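Local structure of trwC protein (Escherichia coli, 1OMH) at residues L86-P91 with R116-A121; L143-F148 with T162-L167; V195-L200 with D216-L221; I107-R112 with H202-L207. The protein recognises and processes the DNA of the plasmid origin of transfer in bacterial conjugation, the part described here being its N-terminal relaxase domain. One frame throughout, in Å; residues are numbered along the deposited sequence.

Contact 1. Residues L86-P91 with R116-A121; sequences LTFSAP and RTLEQA. With nucleotides of chain A.
Thr117 meets the Phe88 ring at its rim and not over a face: the methyl carbon CG2 lies near the ring plane, 3.5 Å from Phe88 CE2. The threonine is turned for this, with CG2 anti to its backbone N and OG1 beside that N (chi1 -55°), where OG1 bonds to Ala113 O one helical turn back. A residue with one polar and one apolar branch thus serves both the helix and the core. Leu118 CD2 touches the same ring at Phe88 CE1 (4.0 Å), and it also slides past Leu86 CD1 at 4.1 Å. Small Ala121 lets its helix turn lie close to Leu86, whose CD1 is 4.5 Å from Ala121 CB. At the end of the strand the chain meets DNA: N3 of thymidine DT23 of chain A gives a weak hydrogen bond to Ser89 O (3.1 Å). Leu86 and Phe88 face helix 104-122, whose segment 116-121 runs at 151° to strand 86-89, whereas Thr87 touches His163. Strand 81-89 lies between strands 2-8 and 158-167 of the central antiparallel sheet, and Tyr196 of helix 189-206 also packs on Phe88.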
# COMPACT_ATOMS: atom_id res chain seq x y z
N LEU B 86 4.26 1.49 -1.36
CA LEU B 86 4.01 0.67 -0.19
C LEU B 86 2.49 0.54 -0.15
O LEU B 86 1.77 1.51 0.08
CB LEU B 86 4.54 1.35 1.09
CG LEU B 86 6.05 1.56 1.26
CD1 LEU B 86 6.35 2.01 2.68
CD2 LEU B 86 6.80 0.27 0.98
N THR B 87 2.00 -0.67 -0.39
CA THR B 87 0.57 -0.94 -0.40
C THR B 87 0.11 -1.56 0.91
O THR B 87 0.45 -2.71 1.21
CB THR B 87 0.20 -1.88 -1.56
OG1 THR B 87 0.56 -1.27 -2.80
CG2 THR B 87 -1.29 -2.20 -1.55
N PHE B 88 -0.67 -0.79 1.67
CA PHE B 88 -1.21 -1.21 2.95
C PHE B 88 -2.64 -1.72 2.74
O PHE B 88 -3.49 -0.98 2.27
CB PHE B 88 -1.29 -0.03 3.93
CG PHE B 88 0.04 0.57 4.28
CD1 PHE B 88 0.66 1.48 3.43
CD2 PHE B 88 0.67 0.23 5.48
CE1 PHE B 88 1.89 2.05 3.76
CE2 PHE B 88 1.90 0.79 5.82
CZ PHE B 88 2.51 1.70 4.96
N SER B 89 -2.90 -2.96 3.12
CA SER B 89 -4.23 -3.54 2.97
C SER B 89 -4.76 -4.04 4.31
O SER B 89 -4.06 -4.74 5.04
CB SER B 89 -4.19 -4.69 1.97
OG SER B 89 -3.69 -4.22 0.72
N ALA B 90 -5.99 -3.68 4.62
CA ALA B 90 -6.61 -4.09 5.87
C ALA B 90 -7.16 -5.51 5.78
O ALA B 90 -7.37 -6.04 4.68
CB ALA B 90 -7.74 -3.14 6.21
N PRO B 91 -7.36 -6.16 6.94
CA PRO B 91 -7.90 -7.52 6.98
C PRO B 91 -9.27 -7.42 6.31
O PRO B 91 -9.88 -6.35 6.34
CB PRO B 91 -8.01 -7.80 8.47
CG PRO B 91 -6.83 -7.04 9.03
CD PRO B 91 -6.90 -5.74 8.28
N ARG B 116 1.04 6.68 10.53
CA ARG B 116 2.02 6.39 11.57
C ARG B 116 3.12 5.45 11.07
O ARG B 116 4.29 5.60 11.44
CB ARG B 116 1.32 5.79 12.79
CG ARG B 116 0.44 6.80 13.51
CD ARG B 116 -0.44 6.12 14.54
NE ARG B 116 -1.37 7.05 15.17
CZ ARG B 116 -2.40 6.68 15.93
NH1 ARG B 116 -2.63 5.40 16.16
NH2 ARG B 116 -3.19 7.60 16.46
N THR B 117 2.75 4.49 10.23
CA THR B 117 3.74 3.57 9.71
C THR B 117 4.69 4.31 8.77
O THR B 117 5.90 4.08 8.80
CB THR B 117 3.08 2.41 8.95
OG1 THR B 117 2.12 1.77 9.81
CG2 THR B 117 4.12 1.38 8.51
N LEU B 118 4.15 5.21 7.96
CA LEU B 118 4.97 5.97 7.03
C LEU B 118 5.94 6.89 7.76
O LEU B 118 6.99 7.24 7.23
CB LEU B 118 4.08 6.77 6.07
CG LEU B 118 3.31 5.92 5.05
CD1 LEU B 118 2.36 6.80 4.26
CD2 LEU B 118 4.30 5.22 4.12
N GLU B 119 5.59 7.29 8.98
CA GLU B 119 6.48 8.15 9.76
C GLU B 119 7.73 7.35 10.07
O GLU B 119 8.84 7.87 10.05
CB GLU B 119 5.82 8.57 11.07
CG GLU B 119 4.77 9.67 10.95
CD GLU B 119 4.26 10.12 12.31
OE1 GLU B 119 5.06 10.64 13.11
OE2 GLU B 119 3.05 9.96 12.58
N GLN B 120 7.55 6.07 10.36
CA GLN B 120 8.67 5.20 10.68
C GLN B 120 9.45 4.82 9.43
O GLN B 120 10.66 4.58 9.50
CB GLN B 120 8.17 3.97 11.44
CG GLN B 120 7.73 4.34 12.85
CD GLN B 120 7.28 3.16 13.69
OE1 GLN B 120 7.98 2.15 13.79
NE2 GLN B 120 6.11 3.29 14.30
N ALA B 121 8.77 4.78 8.30
CA ALA B 121 9.45 4.48 7.05
C ALA B 121 10.31 5.71 6.74
O ALA B 121 11.43 5.60 6.24
CB ALA B 121 8.44 4.25 5.93
P DT A 23 -6.65 -13.88 4.38
OP1 DT A 23 -7.54 -13.46 5.49
OP2 DT A 23 -6.59 -15.31 3.98
O5' DT A 23 -6.96 -12.98 3.09
C5' DT A 23 -8.30 -12.86 2.53
C4' DT A 23 -8.54 -11.44 2.08
O4' DT A 23 -8.16 -10.58 3.16
C3' DT A 23 -7.82 -10.93 0.82
O3' DT A 23 -8.90 -10.45 -0.00
C2' DT A 23 -7.43 -9.50 1.17
C1' DT A 23 -7.55 -9.41 2.68
N1 DT A 23 -6.40 -9.09 3.54
C2 DT A 23 -5.63 -7.99 3.28
O2 DT A 23 -5.76 -7.32 2.27
N3 DT A 23 -4.71 -7.68 4.25
C4 DT A 23 -4.48 -8.38 5.42
O4 DT A 23 -3.64 -7.96 6.23
C5 DT A 23 -5.27 -9.58 5.60
C7 DT A 23 -5.07 -10.42 6.82
C6 DT A 23 -6.16 -9.88 4.65

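Contact 2. Residues L143-F148 with T162-L167. With SO4 (sulfate ion), chain C.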
# COMPACT_ATOMS: atom_id res chain seq x y z
N LEU B 143 10.84 12.32 3.43
CA LEU B 143 10.31 11.70 2.22
C LEU B 143 9.20 12.55 1.62
O LEU B 143 8.62 13.41 2.29
CB LEU B 143 9.74 10.31 2.55
CG LEU B 143 10.70 9.18 2.93
CD1 LEU B 143 9.89 7.95 3.34
CD2 LEU B 143 11.61 8.87 1.76
N VAL B 144 8.92 12.30 0.35
CA VAL B 144 7.84 12.97 -0.37
C VAL B 144 6.94 11.79 -0.71
O VAL B 144 7.34 10.91 -1.47
CB VAL B 144 8.36 13.65 -1.67
CG1 VAL B 144 7.20 14.31 -2.43
CG2 VAL B 144 9.40 14.71 -1.31
N ILE B 145 5.75 11.75 -0.12
CA ILE B 145 4.84 10.62 -0.34
C ILE B 145 3.45 11.03 -0.81
O ILE B 145 2.84 11.95 -0.27
CB ILE B 145 4.61 9.81 0.95
CG1 ILE B 145 5.92 9.64 1.74
CG2 ILE B 145 3.98 8.45 0.61
CD1 ILE B 145 7.07 9.11 0.92
N GLY B 146 2.95 10.31 -1.81
CA GLY B 146 1.61 10.53 -2.31
C GLY B 146 0.81 9.32 -1.86
O GLY B 146 1.08 8.20 -2.28
N LYS B 147 -0.17 9.53 -0.98
CA LYS B 147 -1.00 8.44 -0.46
C LYS B 147 -2.36 8.38 -1.15
O LYS B 147 -3.09 9.38 -1.19
CB LYS B 147 -1.21 8.61 1.05
CG LYS B 147 0.07 8.71 1.86
CD LYS B 147 -0.23 8.85 3.35
CE LYS B 147 -0.96 10.15 3.65
NZ LYS B 147 -1.24 10.33 5.10
N PHE B 148 -2.71 7.21 -1.67
CA PHE B 148 -3.99 7.06 -2.36
C PHE B 148 -4.80 5.90 -1.80
O PHE B 148 -4.42 4.74 -1.96
CB PHE B 148 -3.73 6.87 -3.86
CG PHE B 148 -2.80 7.92 -4.44
CD1 PHE B 148 -1.44 7.68 -4.56
CD2 PHE B 148 -3.30 9.15 -4.85
CE1 PHE B 148 -0.58 8.65 -5.08
CE2 PHE B 148 -2.46 10.13 -5.37
CZ PHE B 148 -1.09 9.87 -5.48
N THR B 162 -4.36 1.31 0.73
CA THR B 162 -3.77 2.57 0.32
C THR B 162 -2.44 2.36 -0.36
O THR B 162 -1.60 1.59 0.14
CB THR B 162 -3.54 3.52 1.51
OG1 THR B 162 -4.80 3.87 2.11
CG2 THR B 162 -2.84 4.80 1.05
N HIS B 163 -2.27 3.02 -1.49
CA HIS B 163 -1.02 2.95 -2.24
C HIS B 163 -0.22 4.17 -1.80
O HIS B 163 -0.54 5.29 -2.19
CB HIS B 163 -1.28 3.06 -3.74
CG HIS B 163 -1.81 1.80 -4.36
ND1 HIS B 163 -1.03 0.68 -4.56
CD2 HIS B 163 -3.04 1.49 -4.82
CE1 HIS B 163 -1.76 -0.26 -5.12
NE2 HIS B 163 -2.99 0.20 -5.29
N ALA B 164 0.80 3.95 -0.97
CA ALA B 164 1.65 5.03 -0.50
C ALA B 164 2.83 5.10 -1.45
O ALA B 164 3.78 4.31 -1.35
CB ALA B 164 2.14 4.75 0.93
N VAL B 165 2.78 6.03 -2.39
CA VAL B 165 3.85 6.17 -3.36
C VAL B 165 4.95 7.09 -2.88
O VAL B 165 4.82 8.32 -2.89
CB VAL B 165 3.31 6.68 -4.72
CG1 VAL B 165 4.44 6.74 -5.74
CG2 VAL B 165 2.20 5.75 -5.22
N ILE B 166 6.05 6.48 -2.43
CA ILE B 166 7.20 7.24 -1.96
C ILE B 166 8.00 7.60 -3.21
O ILE B 166 8.56 6.73 -3.87
CB ILE B 166 8.10 6.41 -1.02
CG1 ILE B 166 7.35 6.04 0.27
CG2 ILE B 166 9.33 7.22 -0.65
CD1 ILE B 166 6.22 5.06 0.09
N LEU B 167 8.07 8.88 -3.53
CA LEU B 167 8.82 9.29 -4.70
C LEU B 167 10.31 9.07 -4.48
O LEU B 167 10.80 9.13 -3.34
CB LEU B 167 8.50 10.74 -5.04
CG LEU B 167 7.03 10.82 -5.48
CD1 LEU B 167 6.26 11.76 -4.58
CD2 LEU B 167 6.94 11.25 -6.93
S SO4 C . -5.62 -1.78 -7.28
O1 SO4 C . -6.21 -0.46 -7.59
O2 SO4 C . -6.68 -2.77 -7.05
O3 SO4 C . -4.79 -1.66 -6.07
O4 SO4 C . -4.78 -2.21 -8.42
O HOH W 1 10.56 10.49 -1.06
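Segments 143-148 and 162-167 run antiparallel, their strand axes 4.5 Å apart, with Gly146-Val165 and Phe148-His163 as hydrogen-bonded pairs and Ile145-Ile166 and Lys147-Ala164 as non-hydrogen-bonded ones. Gly146 N reaches Val165 O at 2.9 Å almost straight (172°), and Val165 N returns a bond to Gly146 O of 2.8 Å. Where the pairing ends, Leu167 N still holds Val144 O, and a water accepts from Val144 N (2.8 Å) and also lies against Leu167 O, carrying the link one step further. Beside it Val144 CG1 and Leu167 CD1 pack tightly at 3.5 Å. Having no side chain, Gly146 lets the Phe148 ring fold back along the strand until CE1 is 4.0 Å from Val165 CG2, which comes to the ring edge. Leu143 CD2 rests on Ile166 CG2 at 3.7 Å. His163 stands on the same face as Phe148: NE2 donates to sulfate O3 at 2.7 Å, while ND1 is held by Asp85, which fixes the imidazole's rotation. With His150 and His161 it binds zinc or copper in other structures, the histidine-rich site of HUH relaxases; in this metal-free form the sulfate also bonds to His161 and Arg154. Helix 52-60 packs on the Val144, Val165 and Leu167 side, helix 104-122 touches Lys147 and Ala164, and strands 34-37 and 81-89 flank this hairpin.

Contact 3. Residues V195-L200 with D216-L221. With nucleotides of chain A.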
# COMPACT_ATOMS: atom_id res chain seq x y z
N VAL B 195 3.93 -2.83 12.13
CA VAL B 195 3.59 -1.54 12.73
C VAL B 195 2.19 -1.11 12.29
O VAL B 195 1.41 -0.58 13.09
CB VAL B 195 4.60 -0.45 12.30
CG1 VAL B 195 4.17 0.89 12.88
CG2 VAL B 195 6.01 -0.82 12.77
N TYR B 196 1.87 -1.33 11.01
CA TYR B 196 0.55 -0.97 10.50
C TYR B 196 -0.49 -1.82 11.24
O TYR B 196 -1.51 -1.32 11.70
CB TYR B 196 0.46 -1.25 8.99
CG TYR B 196 -0.95 -1.28 8.45
CD1 TYR B 196 -1.65 -0.10 8.18
CD2 TYR B 196 -1.59 -2.49 8.21
CE1 TYR B 196 -2.97 -0.14 7.69
CE2 TYR B 196 -2.90 -2.54 7.73
CZ TYR B 196 -3.58 -1.36 7.47
OH TYR B 196 -4.88 -1.43 7.01
N ASN B 197 -0.20 -3.11 11.34
CA ASN B 197 -1.07 -4.06 12.02
C ASN B 197 -1.36 -3.61 13.46
O ASN B 197 -2.51 -3.58 13.89
CB ASN B 197 -0.41 -5.44 12.03
CG ASN B 197 -1.42 -6.57 12.00
OD1 ASN B 197 -1.16 -7.65 12.54
ND2 ASN B 197 -2.56 -6.34 11.37
N ALA B 198 -0.30 -3.28 14.19
CA ALA B 198 -0.42 -2.84 15.58
C ALA B 198 -1.27 -1.58 15.73
O ALA B 198 -2.19 -1.54 16.54
CB ALA B 198 0.97 -2.60 16.18
N GLU B 199 -0.93 -0.55 14.96
CA GLU B 199 -1.66 0.71 15.01
C GLU B 199 -3.12 0.54 14.65
O GLU B 199 -4.00 1.12 15.29
CB GLU B 199 -1.02 1.74 14.07
CG GLU B 199 0.39 2.14 14.43
CD GLU B 199 0.45 3.00 15.68
OE1 GLU B 199 1.57 3.27 16.16
OE2 GLU B 199 -0.63 3.40 16.18
N LEU B 200 -3.39 -0.25 13.61
CA LEU B 200 -4.76 -0.49 13.18
C LEU B 200 -5.56 -1.15 14.30
O LEU B 200 -6.65 -0.70 14.66
CB LEU B 200 -4.80 -1.38 11.93
CG LEU B 200 -6.21 -1.75 11.44
CD1 LEU B 200 -6.96 -0.48 11.08
CD2 LEU B 200 -6.12 -2.69 10.24
N ASP B 216 0.11 -15.54 13.12
CA ASP B 216 0.83 -15.13 11.92
C ASP B 216 1.07 -13.66 12.19
O ASP B 216 1.89 -13.01 11.54
CB ASP B 216 -0.04 -15.27 10.66
N GLY B 217 0.34 -13.16 13.17
CA GLY B 217 0.43 -11.76 13.55
C GLY B 217 -0.80 -11.04 13.04
O GLY B 217 -1.09 -9.92 13.46
N ASN B 218 -1.53 -11.70 12.14
CA ASN B 218 -2.73 -11.13 11.54
C ASN B 218 -3.97 -11.26 12.42
O ASN B 218 -4.02 -12.09 13.33
CB ASN B 218 -3.00 -11.80 10.19
CG ASN B 218 -1.94 -11.46 9.16
OD1 ASN B 218 -1.42 -12.32 8.46
ND2 ASN B 218 -1.62 -10.18 9.06
N PHE B 219 -4.98 -10.45 12.12
CA PHE B 219 -6.23 -10.48 12.86
C PHE B 219 -7.41 -10.07 12.00
O PHE B 219 -7.25 -9.50 10.92
CB PHE B 219 -6.18 -9.54 14.07
CG PHE B 219 -6.18 -8.08 13.70
CD1 PHE B 219 -4.98 -7.40 13.51
CD2 PHE B 219 -7.38 -7.39 13.52
CE1 PHE B 219 -4.97 -6.06 13.15
CE2 PHE B 219 -7.38 -6.05 13.15
CZ PHE B 219 -6.17 -5.37 12.97
N ASP B 220 -8.61 -10.37 12.49
CA ASP B 220 -9.86 -10.02 11.84
C ASP B 220 -10.82 -9.69 12.98
O ASP B 220 -10.56 -10.04 14.13
CB ASP B 220 -10.40 -11.20 11.02
CG ASP B 220 -9.98 -11.14 9.57
OD1 ASP B 220 -10.39 -10.20 8.86
OD2 ASP B 220 -9.23 -12.05 9.14
N LEU B 221 -11.91 -9.00 12.66
CA LEU B 221 -12.89 -8.67 13.68
C LEU B 221 -13.52 -9.99 14.13
O LEU B 221 -13.97 -10.79 13.31
CB LEU B 221 -13.94 -7.74 13.09
CG LEU B 221 -13.36 -6.44 12.52
CD1 LEU B 221 -14.49 -5.57 11.98
CD2 LEU B 221 -12.59 -5.70 13.59
P DT A 21 4.71 -13.51 1.22
OP1 DT A 21 4.10 -14.63 0.45
OP2 DT A 21 4.57 -12.13 0.71
O5' DT A 21 4.20 -13.58 2.72
C5' DT A 21 4.18 -14.82 3.43
C4' DT A 21 3.27 -14.74 4.64
O4' DT A 21 3.65 -13.59 5.44
C3' DT A 21 1.78 -14.53 4.31
O3' DT A 21 1.11 -15.78 4.59
C2' DT A 21 1.28 -13.70 5.48
C1' DT A 21 2.51 -13.03 6.08
N1 DT A 21 2.58 -11.55 6.06
C2 DT A 21 1.55 -10.85 6.69
O2 DT A 21 0.59 -11.40 7.21
N3 DT A 21 1.69 -9.49 6.67
C4 DT A 21 2.72 -8.75 6.12
O4 DT A 21 2.70 -7.52 6.19
C5 DT A 21 3.76 -9.54 5.47
C7 DT A 21 4.91 -8.83 4.84
C6 DT A 21 3.64 -10.87 5.47
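Two first torsions bring Phe219 and Leu200 together: Phe219 holds CG between its backbone N and carbonyl carbon (chi1 70°), which swings the ring toward helix 189-206, and Leu200 sends CG anti to its own N (chi1 177°), out to the ring. Leu200 CG lies at the ring edge, in its plane, 3.9 Å from Phe219 CZ, and the branch CD2 comes obliquely to the same carbon at 3.8 Å. One turn earlier, Asn197 passes its amide by the ring in the opposite direction, obliquely, with the two planes 25° apart. Asn197 CG is 3.8 Å from Phe219 CE1. The same CG is 3.7 Å from Gly217 O; Asn197 is partly exposed and Leu200 buried, so a polar residue suits the former place and an apolar one the latter. Strand 219-221 pairs antiparallel with strand 211-213 in a two-stranded hairpin, and Gly217 belongs to the chain between them. Its positive phi would press a side chain against the preceding carbonyl, so glycine suits the bend. Asn218 follows it with its amide at the DNA, CG 3.2 Å from O2 of thymidine DT21 of chain A. Phe219 is the hairpin's apolar anchor, also resting on Ala201 and Leu204 of the helix and on Leu211 of the partner strand. Beyond it, Ser93 OG holds both Asp220 OD1 and Leu221 N, tying the second strand to the segment after Pro91.

Contact 4. Residues I107-R112 with H202-L207; sequences IKAHDR and HELQKL
Glu203 OE2 is gripped twice, by Lys206 NZ at 3.2 Å and by Arg116 NH1 from farther along helix 104-122, while its twin OE1 takes the bond that crosses the contact, from Arg112 NH1 at 3.0 Å. The oxygen lies in the guanidinium plane, at its edge, and the N-H points to it at 154°. Carboxylate and guanidinium planes stand 89° apart, and Arg112 meets OE1 on the syn side, tilted out of the carboxylate plane. An extended arginine chain reaches across, whereas Glu203 is bent at its second torsion, which keeps its acid group close to the neighbouring helix. Next to the charges Ala109 CB sits 3.6 Å from Glu203 CB; a side chain of one carbon allows the axes of segments 107-112 and 202-206, nearly antiparallel at 154°, to approach to 9.3 Å. Leu204 CD2 adds a looser apolar touch to Ala109 CB at 4.4 Å and also packs against Ile106 and Val94. Three cations gathered round one carboxylate should hold Glu203 in its charged form, and this shared acid in turn probably lets Arg112 NH1 and Lys206 NZ lie 4.3 Å apart.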
# COMPACT_ATOMS: atom_id res chain seq x y z
N ILE B 107 -12.41 3.75 8.50
CA ILE B 107 -11.65 4.34 7.42
C ILE B 107 -10.57 5.22 8.03
O ILE B 107 -9.40 5.16 7.65
CB ILE B 107 -12.53 5.19 6.48
CG1 ILE B 107 -13.62 4.32 5.86
CG2 ILE B 107 -11.67 5.81 5.37
CD1 ILE B 107 -13.10 3.17 5.03
N LYS B 108 -10.96 6.06 8.98
CA LYS B 108 -10.01 6.94 9.65
C LYS B 108 -8.96 6.12 10.39
O LYS B 108 -7.79 6.51 10.45
CB LYS B 108 -10.75 7.86 10.63
CG LYS B 108 -9.83 8.74 11.45
N ALA B 109 -9.37 5.00 10.97
CA ALA B 109 -8.45 4.13 11.70
C ALA B 109 -7.36 3.63 10.76
O ALA B 109 -6.17 3.63 11.11
CB ALA B 109 -9.20 2.96 12.32
N HIS B 110 -7.76 3.21 9.57
CA HIS B 110 -6.84 2.72 8.56
C HIS B 110 -5.88 3.84 8.15
O HIS B 110 -4.67 3.65 8.12
CB HIS B 110 -7.62 2.23 7.33
CG HIS B 110 -6.78 2.04 6.10
ND1 HIS B 110 -6.01 0.92 5.89
CD2 HIS B 110 -6.58 2.85 5.04
CE1 HIS B 110 -5.37 1.04 4.74
NE2 HIS B 110 -5.70 2.21 4.20
N ASP B 111 -6.43 5.01 7.83
CA ASP B 111 -5.61 6.15 7.43
C ASP B 111 -4.56 6.49 8.48
O ASP B 111 -3.41 6.79 8.14
CB ASP B 111 -6.48 7.38 7.16
CG ASP B 111 -7.38 7.21 5.95
OD1 ASP B 111 -7.16 6.27 5.16
OD2 ASP B 111 -8.30 8.04 5.77
N ARG B 112 -4.94 6.46 9.75
CA ARG B 112 -4.00 6.77 10.82
C ARG B 112 -2.89 5.72 10.90
O ARG B 112 -1.72 6.07 11.00
CB ARG B 112 -4.72 6.84 12.17
CG ARG B 112 -5.60 8.07 12.34
CD ARG B 112 -6.41 7.98 13.63
NE ARG B 112 -7.17 9.19 13.90
CZ ARG B 112 -8.07 9.30 14.87
NH1 ARG B 112 -8.34 8.27 15.65
NH2 ARG B 112 -8.71 10.45 15.05
N HIS B 202 -4.98 -1.18 17.42
CA HIS B 202 -5.15 -0.25 18.53
C HIS B 202 -6.31 0.69 18.24
O HIS B 202 -7.17 0.92 19.10
CB HIS B 202 -3.86 0.56 18.74
CG HIS B 202 -3.95 1.56 19.85
ND1 HIS B 202 -4.14 1.18 21.17
CD2 HIS B 202 -3.88 2.91 19.85
CE1 HIS B 202 -4.17 2.26 21.93
NE2 HIS B 202 -4.02 3.32 21.15
N GLU B 203 -6.34 1.24 17.03
CA GLU B 203 -7.40 2.16 16.64
C GLU B 203 -8.77 1.48 16.62
O GLU B 203 -9.77 2.08 17.00
CB GLU B 203 -7.11 2.74 15.25
CG GLU B 203 -5.94 3.70 15.23
CD GLU B 203 -6.16 4.89 16.15
OE1 GLU B 203 -7.26 5.49 16.08
OE2 GLU B 203 -5.25 5.21 16.93
N LEU B 204 -8.79 0.23 16.16
CA LEU B 204 -10.04 -0.53 16.09
C LEU B 204 -10.57 -0.85 17.48
O LEU B 204 -11.78 -0.82 17.72
CB LEU B 204 -9.82 -1.84 15.32
CG LEU B 204 -9.55 -1.65 13.83
CD1 LEU B 204 -9.23 -2.98 13.18
CD2 LEU B 204 -10.77 -1.01 13.18
N GLN B 205 -9.67 -1.17 18.40
CA GLN B 205 -10.09 -1.47 19.76
C GLN B 205 -10.67 -0.23 20.43
O GLN B 205 -11.56 -0.34 21.26
CB GLN B 205 -8.92 -2.04 20.55
CG GLN B 205 -8.69 -3.50 20.20
CD GLN B 205 -7.43 -4.06 20.79
OE1 GLN B 205 -7.26 -5.28 20.86
NE2 GLN B 205 -6.52 -3.18 21.21
N LYS B 206 -10.18 0.94 20.04
CA LYS B 206 -10.69 2.19 20.60
C LYS B 206 -12.13 2.40 20.17
O LYS B 206 -12.87 3.15 20.80
CB LYS B 206 -9.85 3.38 20.14
CG LYS B 206 -8.86 3.88 21.17
CD LYS B 206 -8.33 5.27 20.82
CE LYS B 206 -7.45 5.25 19.58
NZ LYS B 206 -6.81 6.58 19.35
N LEU B 207 -12.52 1.74 19.08
CA LEU B 207 -13.88 1.86 18.56
C LEU B 207 -14.80 0.82 19.18
O LEU B 207 -16.00 0.79 18.90
CB LEU B 207 -13.87 1.71 17.03
CG LEU B 207 -13.04 2.75 16.27
CD1 LEU B 207 -13.12 2.47 14.77
CD2 LEU B 207 -13.53 4.16 16.57

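In the fold
Contacts 1 and 2, with centres 10 Å apart, share the central antiparallel sheet, where strands 81-89 and 158-167 are neighbours. Contacts 1 and 4 both use helix 104-122, and contacts 3 and 4 both use helix 189-206; both helices pack on the Phe88 side of the sheet, and helix 189-206 also carries the hairpin of 219-221. Along the chain contact 2 follows contact 1 and precedes contact 3, while the segments of contact 4 alternate with those of contacts 1 and 3. Contacts 2 and 3 lie about 21 Å apart between centres and do not touch; His110 bridges toward both, through Thr162 and Tyr196. This arrangement probably places the metal-binding histidines near the surfaces that meet the DNA.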